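Local atomic coordinates of FAD-dependent pyridine nucleotide-disulphide oxidoreductase (Desulfovibrio vulgaris, PDB entry 3IWA), a protein that probably catalyses FAD-dependent electron transfer with a pyridine nucleotide, as in related disulphide oxidoreductases, and assembles from two copies of the same chain. Residues N300-K305 with G335-W340; G353-G358 with G401-S406; A366-V371 with Q389-R394; P395-L400 with P427-I432; S433-V438 with I449-G454. All coordinates share one frame; numbering follows the deposited sequence.

Contact 1 (N300-K305 with G335-W340); sequences NLVTGK and GAVGSW
Leu-301 meets the other segment twice, its backbone held by Ala-336 and its side chain laid along residues 335-337. The bridge between Asn-300 and Ala-336 is an isolated one, and it ties an Asx turn in the loop after strand 296-299 to the run leading into strand 340-343, the first strand of the antiparallel sheet of the dimerisation domain. The N-H of Leu-301 aims almost straight at the carbonyl of Ala-336 (N to O 2.7 Å), although it arrives tilted from the carbonyl plane. With chi1 at -57°, CG of Leu-301 is set beside its own backbone N, and CD1 comes to lie against the peptide that starts at Gly-335 C, 3.7 Å away. Lower on the same side chain, Leu-301 CB touches Val-337 CG1 at 3.7 Å. That methyl also faces Val-302 CG2 at 4.1 Å, where the two valines cross at about a right angle. Val-337 and Gly-338 offer their backbone N-H groups to the carboxylate of Glu-436 of the second subunit, so this run also forms part of the dimer interface. Within the turn, the carboxamide of Asn-300 folds back over its own loop: OD1 takes Val-302 N at 2.9 Å in the carbonyl plane and Thr-303 N, also at 2.9 Å, from 45° above that plane.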
# COMPACT_ATOMS: atom_id res chain seq x y z
N ASN A 300 -6.58 17.11 10.02
CA ASN A 300 -5.85 15.90 10.25
C ASN A 300 -6.88 14.80 10.10
O ASN A 300 -7.83 14.79 10.86
CB ASN A 300 -5.26 15.90 11.67
CG ASN A 300 -4.45 14.65 11.96
OD1 ASN A 300 -4.96 13.53 11.90
ND2 ASN A 300 -3.21 14.83 12.28
N LEU A 301 -6.73 13.90 9.13
CA LEU A 301 -7.79 12.88 8.94
C LEU A 301 -7.84 11.74 9.99
O LEU A 301 -8.73 10.89 9.93
CB LEU A 301 -7.77 12.33 7.51
CG LEU A 301 -7.94 13.41 6.44
CD1 LEU A 301 -7.61 12.82 5.09
CD2 LEU A 301 -9.34 14.00 6.42
N VAL A 302 -6.89 11.68 10.91
CA VAL A 302 -6.93 10.66 11.96
C VAL A 302 -7.60 11.28 13.16
O VAL A 302 -8.55 10.71 13.70
CB VAL A 302 -5.56 10.15 12.39
CG1 VAL A 302 -5.70 9.30 13.70
CG2 VAL A 302 -4.88 9.35 11.29
N THR A 303 -7.14 12.47 13.56
CA THR A 303 -7.68 13.11 14.76
C THR A 303 -8.99 13.82 14.56
O THR A 303 -9.68 14.08 15.52
CB THR A 303 -6.73 14.17 15.32
OG1 THR A 303 -6.60 15.24 14.39
CG2 THR A 303 -5.38 13.58 15.62
N GLY A 304 -9.32 14.16 13.32
CA GLY A 304 -10.53 14.93 13.02
C GLY A 304 -10.39 16.40 13.40
O GLY A 304 -11.36 17.15 13.41
N LYS A 305 -9.17 16.80 13.72
CA LYS A 305 -8.90 18.15 14.12
C LYS A 305 -8.00 18.78 13.07
O LYS A 305 -7.38 18.10 12.25
CB LYS A 305 -8.21 18.20 15.49
CG LYS A 305 -9.15 17.76 16.63
CD LYS A 305 -8.75 18.38 17.99
CE LYS A 305 -7.35 17.93 18.44
NZ LYS A 305 -6.95 18.50 19.75
N GLY A 335 -7.62 16.70 3.26
CA GLY A 335 -6.77 16.80 4.44
C GLY A 335 -5.64 15.81 4.30
O GLY A 335 -5.35 15.36 3.20
N ALA A 336 -5.04 15.42 5.42
CA ALA A 336 -3.91 14.52 5.40
C ALA A 336 -3.86 13.65 6.65
O ALA A 336 -4.48 13.97 7.69
CB ALA A 336 -2.64 15.30 5.25
N VAL A 337 -3.13 12.53 6.52
CA VAL A 337 -2.75 11.72 7.66
C VAL A 337 -1.26 11.76 7.99
O VAL A 337 -0.87 11.24 9.02
CB VAL A 337 -3.23 10.25 7.50
CG1 VAL A 337 -4.75 10.21 7.30
CG2 VAL A 337 -2.49 9.55 6.38
N GLY A 338 -0.42 12.34 7.13
CA GLY A 338 1.00 12.52 7.48
C GLY A 338 1.98 11.40 7.10
O GLY A 338 2.96 11.15 7.79
N SER A 339 1.74 10.73 5.99
CA SER A 339 2.65 9.73 5.50
C SER A 339 4.05 10.28 5.26
O SER A 339 4.20 11.39 4.79
CB SER A 339 2.09 9.21 4.18
OG SER A 339 0.76 8.79 4.37
N TRP A 340 5.07 9.50 5.52
CA TRP A 340 6.45 9.98 5.37
C TRP A 340 7.39 8.79 5.18
O TRP A 340 7.05 7.67 5.51
CB TRP A 340 6.89 10.81 6.60
CG TRP A 340 6.83 10.02 7.89
CD1 TRP A 340 5.76 9.86 8.69
CD2 TRP A 340 7.89 9.24 8.47
NE1 TRP A 340 6.08 9.03 9.76
CE2 TRP A 340 7.37 8.61 9.61
CE3 TRP A 340 9.20 8.95 8.09
CZ2 TRP A 340 8.16 7.77 10.43
CZ3 TRP A 340 9.96 8.13 8.90
CH2 TRP A 340 9.44 7.57 10.06

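Contact 2 (G353-G358 with G401-S406); sequences GLTVEG and GIQGFS
Gly-353 and Gly-401 press backbone against backbone, with their CA atoms 4.2 Å apart in an antiparallel non-hydrogen-bonded pair. This is the tight end of the contact. Neither residue brings a side chain, and the carbonyl of Leu-354 drops directly onto Gly-401, its O lying 3.5 Å from Gly-401 CA in a nearly straight CA-H...O contact. The same oxygen takes a true hydrogen bond from Gln-403, whose NE2 is 3.1 Å from Leu-354 O. Leu-354 O lies close to the plane of the Gln-403 amide, but the N-H comes to the carbonyl from above, 59° out of the carbonyl plane. A bend at chi2 (86°) turns the amide of Gln-403 across to the other segment, where the Thr-355 side chain crosses that of Gln-403 at about a right angle, Thr-355 CG2 lying 4.1 Å from Gln-403 NE2.

Beyond this amide the fit is looser and water does the joining. One water donates to Gln-403 OE1 at 2.9 Å and accepts from Val-356 N at 3.1 Å, linking the glutamine to the first turn of helix 356-361. A second water spans Gly-353 O and Gln-403 NE2 through weak bonds. Gln-403 thus bonds Leu-354 directly through NE2, while OE1 reaches Val-356 by way of a water. At the helix start Thr-355 OG1 accepts from Gly-358 N at 3.0 Å. Here the chain leaves strand 348-353 of the dimerisation-domain sheet and enters helix 356-361 through a threonine N-cap.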
# COMPACT_ATOMS: atom_id res chain seq x y z
N GLY A 353 0.15 8.82 10.18
CA GLY A 353 -0.71 8.97 11.31
C GLY A 353 0.11 9.25 12.57
O GLY A 353 1.25 9.73 12.51
N LEU A 354 -0.47 8.90 13.70
CA LEU A 354 0.11 9.20 15.00
C LEU A 354 1.07 8.14 15.50
O LEU A 354 0.90 6.95 15.24
CB LEU A 354 -0.98 9.35 16.04
CG LEU A 354 -2.09 10.31 15.68
CD1 LEU A 354 -3.19 10.26 16.73
CD2 LEU A 354 -1.52 11.71 15.52
N THR A 355 2.09 8.60 16.21
CA THR A 355 2.92 7.70 16.99
C THR A 355 2.19 7.48 18.30
O THR A 355 1.28 8.19 18.61
CB THR A 355 4.32 8.30 17.29
OG1 THR A 355 4.18 9.39 18.21
CG2 THR A 355 5.06 8.76 15.99
N VAL A 356 2.60 6.49 19.08
CA VAL A 356 1.98 6.23 20.37
C VAL A 356 2.04 7.47 21.32
O VAL A 356 1.02 7.88 21.90
CB VAL A 356 2.60 4.95 21.05
CG1 VAL A 356 4.15 5.02 21.18
CG2 VAL A 356 1.95 4.70 22.42
N GLU A 357 3.21 8.08 21.41
CA GLU A 357 3.41 9.27 22.25
C GLU A 357 2.52 10.41 21.73
O GLU A 357 1.87 11.12 22.49
CB GLU A 357 4.89 9.70 22.26
CG GLU A 357 5.90 8.64 22.83
CD GLU A 357 6.45 7.61 21.78
OE1 GLU A 357 6.06 7.63 20.58
OE2 GLU A 357 7.30 6.76 22.20
N GLY A 358 2.48 10.55 20.40
CA GLY A 358 1.58 11.48 19.76
C GLY A 358 0.13 11.20 20.07
O GLY A 358 -0.64 12.11 20.32
N GLY A 401 -2.27 4.98 13.58
CA GLY A 401 -0.98 5.14 12.97
C GLY A 401 -0.20 3.86 12.85
O GLY A 401 -0.55 2.83 13.44
N ILE A 402 0.86 3.95 12.06
CA ILE A 402 1.71 2.86 11.75
C ILE A 402 3.07 3.44 11.41
O ILE A 402 3.12 4.45 10.72
CB ILE A 402 1.13 2.00 10.61
CG1 ILE A 402 1.99 0.78 10.41
CG2 ILE A 402 1.00 2.78 9.28
CD1 ILE A 402 1.39 -0.25 9.50
N GLN A 403 4.14 2.85 11.96
CA GLN A 403 5.50 3.18 11.59
C GLN A 403 6.38 1.95 11.46
O GLN A 403 6.05 0.92 11.95
CB GLN A 403 6.12 4.07 12.62
CG GLN A 403 5.44 5.38 12.83
CD GLN A 403 4.35 5.29 13.78
OE1 GLN A 403 4.47 4.61 14.79
NE2 GLN A 403 3.24 5.98 13.51
N GLY A 404 7.53 2.06 10.84
CA GLY A 404 8.40 0.92 10.72
C GLY A 404 9.82 1.27 10.35
O GLY A 404 10.12 2.41 9.97
N PHE A 405 10.69 0.27 10.44
CA PHE A 405 12.06 0.39 10.01
C PHE A 405 12.52 -0.91 9.37
O PHE A 405 12.13 -1.99 9.80
CB PHE A 405 12.93 0.76 11.22
CG PHE A 405 14.39 0.92 10.91
CD1 PHE A 405 14.94 2.16 10.69
CD2 PHE A 405 15.23 -0.18 10.90
CE1 PHE A 405 16.29 2.32 10.46
CE2 PHE A 405 16.58 -0.02 10.65
CZ PHE A 405 17.11 1.24 10.43
N SER A 406 13.31 -0.79 8.31
CA SER A 406 13.82 -1.94 7.58
C SER A 406 15.07 -1.61 6.77
O SER A 406 15.23 -0.50 6.30
CB SER A 406 12.77 -2.48 6.60
OG SER A 406 13.19 -3.73 6.06
O HOH W 1 4.25 8.42 11.95
O HOH W 2 4.45 4.44 17.69

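Contact 3 (A366-V371 with Q389-R394); sequences AVNVHV and QLVVDR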
# COMPACT_ATOMS: atom_id res chain seq x y z
N ALA A 366 -4.03 4.94 24.00
CA ALA A 366 -3.44 4.24 22.87
C ALA A 366 -2.44 3.22 23.30
O ALA A 366 -1.80 3.39 24.31
CB ALA A 366 -2.76 5.23 21.96
N VAL A 367 -2.26 2.20 22.49
CA VAL A 367 -1.24 1.21 22.73
C VAL A 367 -0.39 1.02 21.48
O VAL A 367 -0.89 1.03 20.37
CB VAL A 367 -1.84 -0.13 23.25
CG1 VAL A 367 -3.27 -0.30 22.79
CG2 VAL A 367 -1.05 -1.30 22.78
N ASN A 368 0.89 0.86 21.68
CA ASN A 368 1.83 0.61 20.63
C ASN A 368 2.12 -0.89 20.57
O ASN A 368 2.70 -1.45 21.50
CB ASN A 368 3.12 1.37 20.93
CG ASN A 368 3.95 1.64 19.69
OD1 ASN A 368 5.17 1.55 19.73
ND2 ASN A 368 3.30 2.02 18.60
N VAL A 369 1.73 -1.51 19.47
CA VAL A 369 1.97 -2.93 19.21
C VAL A 369 3.10 -3.12 18.19
O VAL A 369 3.04 -2.59 17.10
CB VAL A 369 0.67 -3.53 18.63
CG1 VAL A 369 0.83 -4.99 18.29
CG2 VAL A 369 -0.46 -3.32 19.60
N HIS A 370 4.12 -3.88 18.52
CA HIS A 370 5.21 -4.10 17.58
C HIS A 370 5.27 -5.55 17.09
O HIS A 370 4.84 -6.46 17.74
CB HIS A 370 6.56 -3.70 18.19
CG HIS A 370 6.80 -4.31 19.52
ND1 HIS A 370 7.43 -5.52 19.68
CD2 HIS A 370 6.46 -3.89 20.77
CE1 HIS A 370 7.48 -5.83 20.97
NE2 HIS A 370 6.90 -4.86 21.65
N VAL A 371 5.84 -5.71 15.91
CA VAL A 371 6.00 -6.97 15.27
C VAL A 371 7.31 -6.90 14.53
O VAL A 371 7.61 -5.87 13.94
CB VAL A 371 4.88 -7.17 14.25
CG1 VAL A 371 5.28 -8.22 13.30
CG2 VAL A 371 3.55 -7.51 14.96
N GLN A 389 5.29 -1.04 13.85
CA GLN A 389 4.60 -0.68 15.06
C GLN A 389 3.26 -0.09 14.65
O GLN A 389 3.19 0.70 13.72
CB GLN A 389 5.44 0.30 15.89
CG GLN A 389 6.83 -0.25 16.33
CD GLN A 389 7.58 0.65 17.36
OE1 GLN A 389 8.51 0.21 18.05
NE2 GLN A 389 7.19 1.89 17.46
N LEU A 390 2.19 -0.51 15.33
CA LEU A 390 0.84 -0.18 15.00
C LEU A 390 0.26 0.50 16.20
O LEU A 390 0.43 0.00 17.32
CB LEU A 390 0.04 -1.46 14.68
CG LEU A 390 -1.32 -1.36 13.98
CD1 LEU A 390 -1.12 -0.96 12.50
CD2 LEU A 390 -2.15 -2.72 14.07
N VAL A 391 -0.39 1.64 15.99
CA VAL A 391 -0.90 2.45 17.09
C VAL A 391 -2.39 2.37 17.11
O VAL A 391 -3.04 2.68 16.14
CB VAL A 391 -0.44 3.93 17.00
CG1 VAL A 391 -0.86 4.67 18.21
CG2 VAL A 391 1.08 4.04 16.84
N VAL A 392 -2.94 1.95 18.24
CA VAL A 392 -4.34 1.54 18.32
C VAL A 392 -5.05 2.22 19.47
O VAL A 392 -4.53 2.27 20.58
CB VAL A 392 -4.43 0.01 18.54
CG1 VAL A 392 -5.86 -0.43 18.71
CG2 VAL A 392 -3.75 -0.73 17.40
N ASP A 393 -6.26 2.72 19.23
CA ASP A 393 -7.05 3.24 20.30
C ASP A 393 -7.78 2.11 21.02
O ASP A 393 -8.57 1.43 20.39
CB ASP A 393 -8.09 4.21 19.77
CG ASP A 393 -8.89 4.88 20.89
OD1 ASP A 393 -8.25 5.25 21.89
OD2 ASP A 393 -10.12 5.04 20.76
N ARG A 394 -7.56 1.94 22.32
CA ARG A 394 -8.22 0.84 23.06
C ARG A 394 -9.74 0.76 22.94
O ARG A 394 -10.25 -0.26 22.50
CB ARG A 394 -7.83 0.84 24.55
CG ARG A 394 -6.65 -0.07 24.89
CD ARG A 394 -6.59 -0.43 26.39
NE ARG A 394 -5.19 -0.56 26.80
CZ ARG A 394 -4.49 -1.70 26.82
NH1 ARG A 394 -5.04 -2.88 26.47
NH2 ARG A 394 -3.21 -1.68 27.21
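The carboxamides of Asn-368 and Gln-389 stand almost perpendicular, their planes 84° apart, with Asn-368 OD1 3.1 Å from Gln-389 NE2. The angle is too poor for a hydrogen bond; Gln-389 NE2 gives one instead to the hydroxyl of Ser-201. The other end of the asparagine amide, ND2, rests 3.5 Å from Val-391 CG2, brought there by a chi1 of -157° that carries CG away from the backbone N and toward the neighbouring strand. The third flat group, the guanidinium of Arg-394, has Val-367 CG1 over one face, and that methyl also meets Arg-394 CG at 4.0 Å, the two side chains crossing at about a right angle.

The strands between these groups run antiparallel, at 156° to each other. Val-367 with Val-392 and Val-369 with Leu-390 are hydrogen-bonded pairs, each bonded N to O in both directions, with Val-367 N to Val-392 O at 3.0 Å and Val-369 N to Leu-390 O at 2.9 Å. All four bonds lie in the carbonyl planes. Ala-366, Asn-368 and His-370 share a face with Gln-389 and Val-391, toward helix 356-361 and the loop of Ser-201; Val-369 and Val-392 turn to helix 449-461. The backbone ladder therefore does the holding at this edge of the sheet, while the two amides approach closely without a hydrogen bond, and Gln-389 links the sheet to Ser-201.

Contact 4 (P395-L400 with P427-I432); sequences PTRRVL and PTVEDI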
# COMPACT_ATOMS: atom_id res chain seq x y z
N PRO A 395 -10.46 1.81 23.33
CA PRO A 395 -11.93 1.68 23.34
C PRO A 395 -12.66 1.56 22.00
O PRO A 395 -13.77 1.01 21.94
CB PRO A 395 -12.42 2.97 24.03
CG PRO A 395 -11.18 3.80 24.30
CD PRO A 395 -9.99 2.92 24.18
N THR A 396 -12.10 2.11 20.94
CA THR A 396 -12.75 2.05 19.62
C THR A 396 -12.16 0.94 18.76
O THR A 396 -12.75 0.54 17.77
CB THR A 396 -12.53 3.36 18.88
OG1 THR A 396 -11.11 3.59 18.76
CG2 THR A 396 -13.20 4.52 19.65
N ARG A 397 -10.98 0.49 19.14
CA ARG A 397 -10.15 -0.38 18.32
C ARG A 397 -9.69 0.31 17.02
O ARG A 397 -9.32 -0.36 16.08
CB ARG A 397 -10.87 -1.71 18.03
CG ARG A 397 -11.30 -2.48 19.25
CD ARG A 397 -12.13 -3.75 18.88
NE ARG A 397 -11.31 -4.85 18.36
CZ ARG A 397 -10.63 -5.72 19.11
NH1 ARG A 397 -10.62 -5.66 20.45
NH2 ARG A 397 -9.92 -6.68 18.53
N ARG A 398 -9.69 1.64 16.96
CA ARG A 398 -9.27 2.34 15.73
C ARG A 398 -7.77 2.29 15.63
O ARG A 398 -7.07 2.35 16.64
CB ARG A 398 -9.67 3.79 15.73
CG ARG A 398 -11.01 4.07 15.20
CD ARG A 398 -11.24 5.59 15.14
NE ARG A 398 -10.30 6.25 14.24
CZ ARG A 398 -9.82 7.49 14.41
NH1 ARG A 398 -10.16 8.22 15.46
NH2 ARG A 398 -8.97 7.98 13.51
N VAL A 399 -7.28 2.14 14.41
CA VAL A 399 -5.85 2.24 14.15
C VAL A 399 -5.57 3.72 13.96
O VAL A 399 -6.25 4.36 13.22
CB VAL A 399 -5.45 1.39 12.92
CG1 VAL A 399 -4.01 1.57 12.63
CG2 VAL A 399 -5.75 -0.11 13.17
N LEU A 400 -4.60 4.27 14.69
CA LEU A 400 -4.32 5.70 14.64
C LEU A 400 -3.05 6.01 13.85
O LEU A 400 -2.77 7.17 13.54
CB LEU A 400 -4.18 6.27 16.07
CG LEU A 400 -5.36 6.07 17.04
CD1 LEU A 400 -5.09 6.47 18.51
CD2 LEU A 400 -6.61 6.75 16.51
N PRO A 427 -10.04 2.76 9.86
CA PRO A 427 -10.03 1.33 10.03
C PRO A 427 -9.86 0.93 11.50
O PRO A 427 -9.34 1.71 12.31
CB PRO A 427 -8.79 0.93 9.26
CG PRO A 427 -7.87 2.06 9.50
CD PRO A 427 -8.73 3.27 9.46
N THR A 428 -10.31 -0.29 11.82
CA THR A 428 -10.17 -0.85 13.14
C THR A 428 -9.15 -1.97 12.98
O THR A 428 -8.71 -2.23 11.88
CB THR A 428 -11.52 -1.43 13.69
OG1 THR A 428 -11.97 -2.50 12.84
CG2 THR A 428 -12.63 -0.35 13.81
N VAL A 429 -8.81 -2.64 14.09
CA VAL A 429 -7.82 -3.71 14.11
C VAL A 429 -8.22 -4.87 13.19
O VAL A 429 -7.38 -5.49 12.53
CB VAL A 429 -7.65 -4.21 15.55
CG1 VAL A 429 -6.97 -5.57 15.59
CG2 VAL A 429 -6.87 -3.15 16.36
N GLU A 430 -9.51 -5.14 13.14
CA GLU A 430 -10.02 -6.15 12.26
C GLU A 430 -9.72 -5.79 10.78
O GLU A 430 -9.44 -6.67 9.98
CB GLU A 430 -11.53 -6.43 12.52
CG GLU A 430 -12.14 -7.41 11.50
CD GLU A 430 -13.17 -8.38 12.12
OE1 GLU A 430 -12.75 -9.52 12.43
OE2 GLU A 430 -14.37 -7.99 12.29
N ASP A 431 -9.76 -4.51 10.42
CA ASP A 431 -9.50 -4.12 9.05
C ASP A 431 -8.08 -4.37 8.72
O ASP A 431 -7.79 -4.66 7.56
CB ASP A 431 -9.85 -2.69 8.78
CG ASP A 431 -11.32 -2.46 8.82
OD1 ASP A 431 -12.06 -3.23 8.20
OD2 ASP A 431 -11.75 -1.53 9.51
N ILE A 432 -7.19 -4.30 9.72
CA ILE A 432 -5.77 -4.57 9.51
C ILE A 432 -5.50 -6.09 9.49
O ILE A 432 -4.78 -6.57 8.64
CB ILE A 432 -4.89 -3.90 10.56
CG1 ILE A 432 -5.15 -2.40 10.64
CG2 ILE A 432 -3.42 -4.18 10.28
CD1 ILE A 432 -5.18 -1.65 9.34
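Val-399 and Pro-427 supply the firm backbone bond, with Val-399 N 3.0 Å from Pro-427 O and the N-H pointing nearly straight at the oxygen. A second one, from Val-429 N to Arg-397 O at 3.1 Å, is weak because it is bent. Arg-397 O is also approached by Thr-428 CA, in a CA-H...O contact of 3.1 Å.

Apolar contacts centre on Val-399. Its CG2 runs tip to tip into Ile-432 CG1 at 3.5 Å, closer than carbons usually pack, and its CB lies 4.2 Å from Pro-427 CG. The contact thus sets the end of the beta hairpin formed by strands 386-393 and 399-406 against the start of helix 429-433. Thr-428 is the N-cap of that helix, and its backbone N donates to Asp-431 OD2 at 3.0 Å, so a side chain three residues on is tied back to the cap residue.

Charged groups lie at the margin. The guanidinium of Arg-397 passes near Val-429 CG1 and forms a salt bridge with Asp-458 in helix 449-461. That of Arg-398 donates to Val-302 O, while Leu-400 CD2 sits over one of its faces, 3.8 Å above the plane.

Contact 5 (S433-V438 with I449-G454); sequences SNAEVV and IVNVAG
The loop leaving helix 429-433 is held to the first turns of helix 449-461 by Asn-451, which reaches over to Ala-435. Its ND2 donates to Ala-435 O at 3.1 Å along a nearly straight line (175°), on a lone pair and in the planes of both groups. A chi1 of -64° sets CG beside the backbone N of Asn-451 and swings the amide across to the loop. ND2 also donates to Ile-432 O, so one NH2 group grips two carbonyls. Ala-435 O takes a further, weak bond from Val-437 N, closing an inverse gamma turn centred on Glu-436, a residue whose carboxylate is hydrogen-bonded to the second subunit. The other end of the amide, OD1, accepts from Arg-317 of that subunit, which makes Asn-451 a bridge between the loop and the dimer interface.

Apolar groups border this amide. Val-437 CG2 comes to 4.1 Å from Asn-451 OD1, and Ala-435 CB lies 4.3 Å from Val-450 CG1. At the far end Ser-433 meets Gly-454, their CA atoms 4.3 Å apart; Gly-454 has no side chain to stand between them. Ser-433 OG lies 3.2 Å from Gly-454 C and is hydrogen-bonded to Asn-455 OD1.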
# COMPACT_ATOMS: atom_id res chain seq x y z
N SER A 433 -6.13 -6.84 10.38
CA SER A 433 -6.13 -8.32 10.31
C SER A 433 -6.57 -8.83 8.92
O SER A 433 -6.06 -9.79 8.41
CB SER A 433 -7.06 -8.97 11.40
OG SER A 433 -6.62 -8.72 12.72
N ASN A 434 -7.57 -8.19 8.35
CA ASN A 434 -8.13 -8.60 7.07
C ASN A 434 -7.62 -7.82 5.84
O ASN A 434 -8.08 -8.11 4.74
CB ASN A 434 -9.66 -8.50 7.12
CG ASN A 434 -10.27 -9.57 7.99
OD1 ASN A 434 -9.65 -10.58 8.24
ND2 ASN A 434 -11.49 -9.34 8.45
N ALA A 435 -6.69 -6.88 6.01
CA ALA A 435 -6.23 -6.01 4.92
C ALA A 435 -5.82 -6.87 3.76
O ALA A 435 -5.04 -7.78 3.93
CB ALA A 435 -5.05 -5.14 5.35
N GLU A 436 -6.30 -6.54 2.57
CA GLU A 436 -6.15 -7.45 1.44
C GLU A 436 -4.88 -7.09 0.67
O GLU A 436 -4.91 -6.65 -0.48
CB GLU A 436 -7.40 -7.52 0.55
CG GLU A 436 -7.33 -8.74 -0.32
CD GLU A 436 -8.52 -8.96 -1.23
OE1 GLU A 436 -9.56 -8.30 -1.07
OE2 GLU A 436 -8.40 -9.85 -2.11
N VAL A 437 -3.77 -7.29 1.36
CA VAL A 437 -2.48 -6.99 0.82
C VAL A 437 -2.05 -8.13 -0.06
O VAL A 437 -2.40 -9.28 0.17
CB VAL A 437 -1.41 -6.70 1.89
CG1 VAL A 437 -1.85 -5.51 2.77
CG2 VAL A 437 -1.11 -7.93 2.74
N VAL A 438 -1.33 -7.75 -1.09
CA VAL A 438 -0.84 -8.66 -2.08
C VAL A 438 0.14 -9.62 -1.43
O VAL A 438 1.12 -9.16 -0.85
CB VAL A 438 -0.10 -7.83 -3.19
CG1 VAL A 438 0.93 -8.65 -3.86
CG2 VAL A 438 -1.11 -7.25 -4.19
N ILE A 449 3.10 -9.47 7.24
CA ILE A 449 3.38 -8.80 8.49
C ILE A 449 2.34 -7.77 8.88
O ILE A 449 2.07 -7.60 10.05
CB ILE A 449 4.83 -8.24 8.54
CG1 ILE A 449 5.15 -7.79 9.98
CG2 ILE A 449 5.03 -7.16 7.51
CD1 ILE A 449 6.53 -7.24 10.18
N VAL A 450 1.69 -7.14 7.91
CA VAL A 450 0.64 -6.19 8.21
C VAL A 450 -0.55 -6.87 8.89
O VAL A 450 -1.11 -6.33 9.85
CB VAL A 450 0.13 -5.46 6.94
CG1 VAL A 450 -1.21 -4.82 7.20
CG2 VAL A 450 1.14 -4.42 6.51
N ASN A 451 -0.97 -8.01 8.36
CA ASN A 451 -2.03 -8.80 8.96
C ASN A 451 -1.59 -9.29 10.35
O ASN A 451 -2.35 -9.28 11.29
CB ASN A 451 -2.39 -10.04 8.09
CG ASN A 451 -2.97 -9.69 6.71
OD1 ASN A 451 -2.64 -10.34 5.74
ND2 ASN A 451 -3.85 -8.69 6.64
N VAL A 452 -0.34 -9.73 10.46
CA VAL A 452 0.17 -10.21 11.74
C VAL A 452 0.09 -9.07 12.77
O VAL A 452 -0.32 -9.30 13.88
CB VAL A 452 1.59 -10.80 11.59
CG1 VAL A 452 2.25 -11.14 12.99
CG2 VAL A 452 1.54 -12.04 10.65
N ALA A 453 0.39 -7.84 12.38
CA ALA A 453 0.31 -6.72 13.32
C ALA A 453 -1.12 -6.55 13.81
O ALA A 453 -1.33 -6.28 14.99
CB ALA A 453 0.82 -5.42 12.70
N GLY A 454 -2.09 -6.67 12.92
CA GLY A 454 -3.51 -6.60 13.31
C GLY A 454 -3.94 -7.73 14.25
O GLY A 454 -4.73 -7.52 15.16

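In the fold
Contacts 2, 3 and 4 meet in the antiparallel sheet of the dimerisation domain: contacts 2 and 4 share strand 399-406, and contact 3 lies about 8 Å from contact 2 and about 10 Å from contact 4, between centres. Contact 3 is nested in the loop closed by contact 2, while contacts 2 and 4 alternate along the chain. Contact 1 comes first and touches contacts 2 and 4, bringing loop 300-305 against the sheet. Contact 5 comes last, its centre about 12 Å from that of contact 4, and packs helix 449-461 on contact 3. Contacts 1 and 5, centres about 21 Å apart, are complementary at the dimer interface: Glu-436 bonds Val-337 and Gly-338 of the other copy.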